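Local coordinates for glycerol dehydratase (PDB 1R9D), which probably acts as a B12-independent glycyl radical lyase that dehydrates glycerol, which is bound in this crystal structure, at residues L771-S774 against I775-I779. Numbering follows the deposited sequence.
Sequences LDKS and IQNDI
Leu771, the residue just ahead of the helical cap, sends its two methyl branches to different isoleucines of helix 773-781. CD2 meets Ile775 CG2 at 4.2 Å, while CD1 reaches Ile779 CD1 one turn further on, at 4.1 Å, the Leu771 and Ile779 side chains crossing at about a right angle. Val759 of strand 758-760 touches both Leu771 and Ile779, so these two residues pack beside that strand. Asp772, next in the chain, is the N-cap. Its carboxylate, turned away from the Asp772 amide by a chi1 of -178°, takes two bonds from Ser774 on the single oxygen OD1: the amide N at 2.9 Å and the hydroxyl OG, as donor, at 2.6 Å. Both arrive on the anti side, from opposite faces of the carboxylate plane and about 30° out of it, so that OD1 is gripped from above and below. The carbonyl O of Asp772 is shared as well, accepting from both Gln776 N and Ile775 N and opening the helical bonding pattern. Across the exposed side, the extended Lys773 chain crosses the Asn777 side chain obliquely, a van der Waals contact in which CG and CE of Lys773 each lie 3.4 Å from Asn777 ND2. The extended side chain of Gln776 runs back alongside the start of the helix, its CG 3.9 Å from Leu771 CB; its NE2 is held by Phe768 O, and Gln748 NE2 binds both Gln776 OE1 and Asn777 OD1. One turn beyond Ser774, Asp778 forms a salt bridge with Arg673. The bond from Ser774 N to Asp772 OD1 closes an Asx turn, the usual form of an Asp N-cap, here starting the last helix of the chain, which lies a short way beyond the predicted glycyl radical site, Gly763, of the PFL-like fold.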
loop_
_atom_site.group_PDB
_atom_site.type_symbol
_atom_site.label_atom_id
_atom_site.label_comp_id
_atom_site.label_asym_id
_atom_site.label_seq_id
_atom_site.Cartn_x
_atom_site.Cartn_y
_atom_site.Cartn_z
ATOM N N LEU A 771 -30.741 -21.075 19.002
ATOM C CA LEU A 771 -29.641 -21.993 18.713
ATOM C C LEU A 771 -30.044 -23.202 17.882
ATOM O O LEU A 771 -31.143 -23.731 18.033
ATOM C CB LEU A 771 -29.039 -22.501 20.025
ATOM C CG LEU A 771 -28.401 -21.491 20.970
ATOM C CD1 LEU A 771 -28.093 -22.173 22.301
ATOM C CD2 LEU A 771 -27.129 -20.944 20.339
ATOM N N ASP A 772 -29.142 -23.645 17.014
ATOM C CA ASP A 772 -29.386 -24.823 16.191
ATOM C C ASP A 772 -29.508 -26.006 17.156
ATOM O O ASP A 772 -28.875 -26.014 18.214
ATOM C CB ASP A 772 -28.218 -25.036 15.226
ATOM C CG ASP A 772 -28.422 -26.225 14.310
ATOM O OD1 ASP A 772 -28.006 -27.347 14.684
ATOM O OD2 ASP A 772 -29.006 -26.039 13.218
ATOM N N LYS A 773 -30.323 -26.995 16.805
ATOM C CA LYS A 773 -30.518 -28.149 17.682
ATOM C C LYS A 773 -29.218 -28.859 18.067
ATOM O O LYS A 773 -29.098 -29.388 19.174
ATOM C CB LYS A 773 -31.467 -29.159 17.034
ATOM C CG LYS A 773 -31.830 -30.315 17.952
ATOM C CD LYS A 773 -32.674 -31.366 17.243
ATOM C CE LYS A 773 -32.955 -32.549 18.164
ATOM N NZ LYS A 773 -33.771 -33.597 17.482
ATOM N N SER A 774 -28.252 -28.874 17.157
ATOM C CA SER A 774 -26.977 -29.534 17.422
ATOM C C SER A 774 -26.264 -28.906 18.617
ATOM O O SER A 774 -25.617 -29.601 19.401
ATOM C CB SER A 774 -26.077 -29.468 16.187
ATOM O OG SER A 774 -25.765 -28.124 15.848
ATOM N N ILE A 775 -26.385 -27.590 18.750
ATOM C CA ILE A 775 -25.760 -26.867 19.848
ATOM C C ILE A 775 -26.619 -27.016 21.099
ATOM O O ILE A 775 -26.098 -27.134 22.208
ATOM C CB ILE A 775 -25.584 -25.377 19.481
ATOM C CG1 ILE A 775 -24.654 -25.269 18.270
ATOM C CG2 ILE A 775 -25.033 -24.593 20.671
ATOM C CD1 ILE A 775 -24.612 -23.887 17.634
ATOM N N GLN A 776 -27.938 -27.017 20.924
ATOM C CA GLN A 776 -28.834 -27.185 22.065
ATOM C C GLN A 776 -28.551 -28.535 22.718
ATOM O O GLN A 776 -28.451 -28.634 23.943
ATOM C CB GLN A 776 -30.298 -27.164 21.627
ATOM C CG GLN A 776 -30.788 -25.857 21.041
ATOM C CD GLN A 776 -32.276 -25.909 20.744
ATOM O OE1 GLN A 776 -32.802 -26.961 20.383
ATOM N NE2 GLN A 776 -32.956 -24.777 20.887
ATOM N N ASN A 777 -28.422 -29.569 21.892
ATOM C CA ASN A 777 -28.164 -30.916 22.391
ATOM C C ASN A 777 -26.802 -31.056 23.062
ATOM O O ASN A 777 -26.658 -31.813 24.016
ATOM C CB ASN A 777 -28.284 -31.942 21.260
ATOM C CG ASN A 777 -29.715 -32.107 20.776
ATOM O OD1 ASN A 777 -30.661 -31.782 21.493
ATOM N ND2 ASN A 777 -29.877 -32.625 19.563
ATOM N N ASP A 778 -25.801 -30.338 22.564
ATOM C CA ASP A 778 -24.474 -30.414 23.165
ATOM C C ASP A 778 -24.541 -29.853 24.584
ATOM O O ASP A 778 -23.953 -30.412 25.509
ATOM C CB ASP A 778 -23.454 -29.623 22.335
ATOM C CG ASP A 778 -22.024 -29.811 22.832
ATOM O OD1 ASP A 778 -21.325 -28.797 23.048
ATOM O OD2 ASP A 778 -21.600 -30.975 22.997
ATOM N N ILE A 779 -25.273 -28.753 24.757
ATOM C CA ILE A 779 -25.407 -28.133 26.073
ATOM C C ILE A 779 -26.190 -29.025 27.036
ATOM O O ILE A 779 -25.828 -29.168 28.202
ATOM C CB ILE A 779 -26.100 -26.754 25.972
ATOM C CG1 ILE A 779 -25.187 -25.783 25.213
ATOM C CG2 ILE A 779 -26.429 -26.222 27.360
ATOM C CD1 ILE A 779 -25.830 -24.432 24.905
#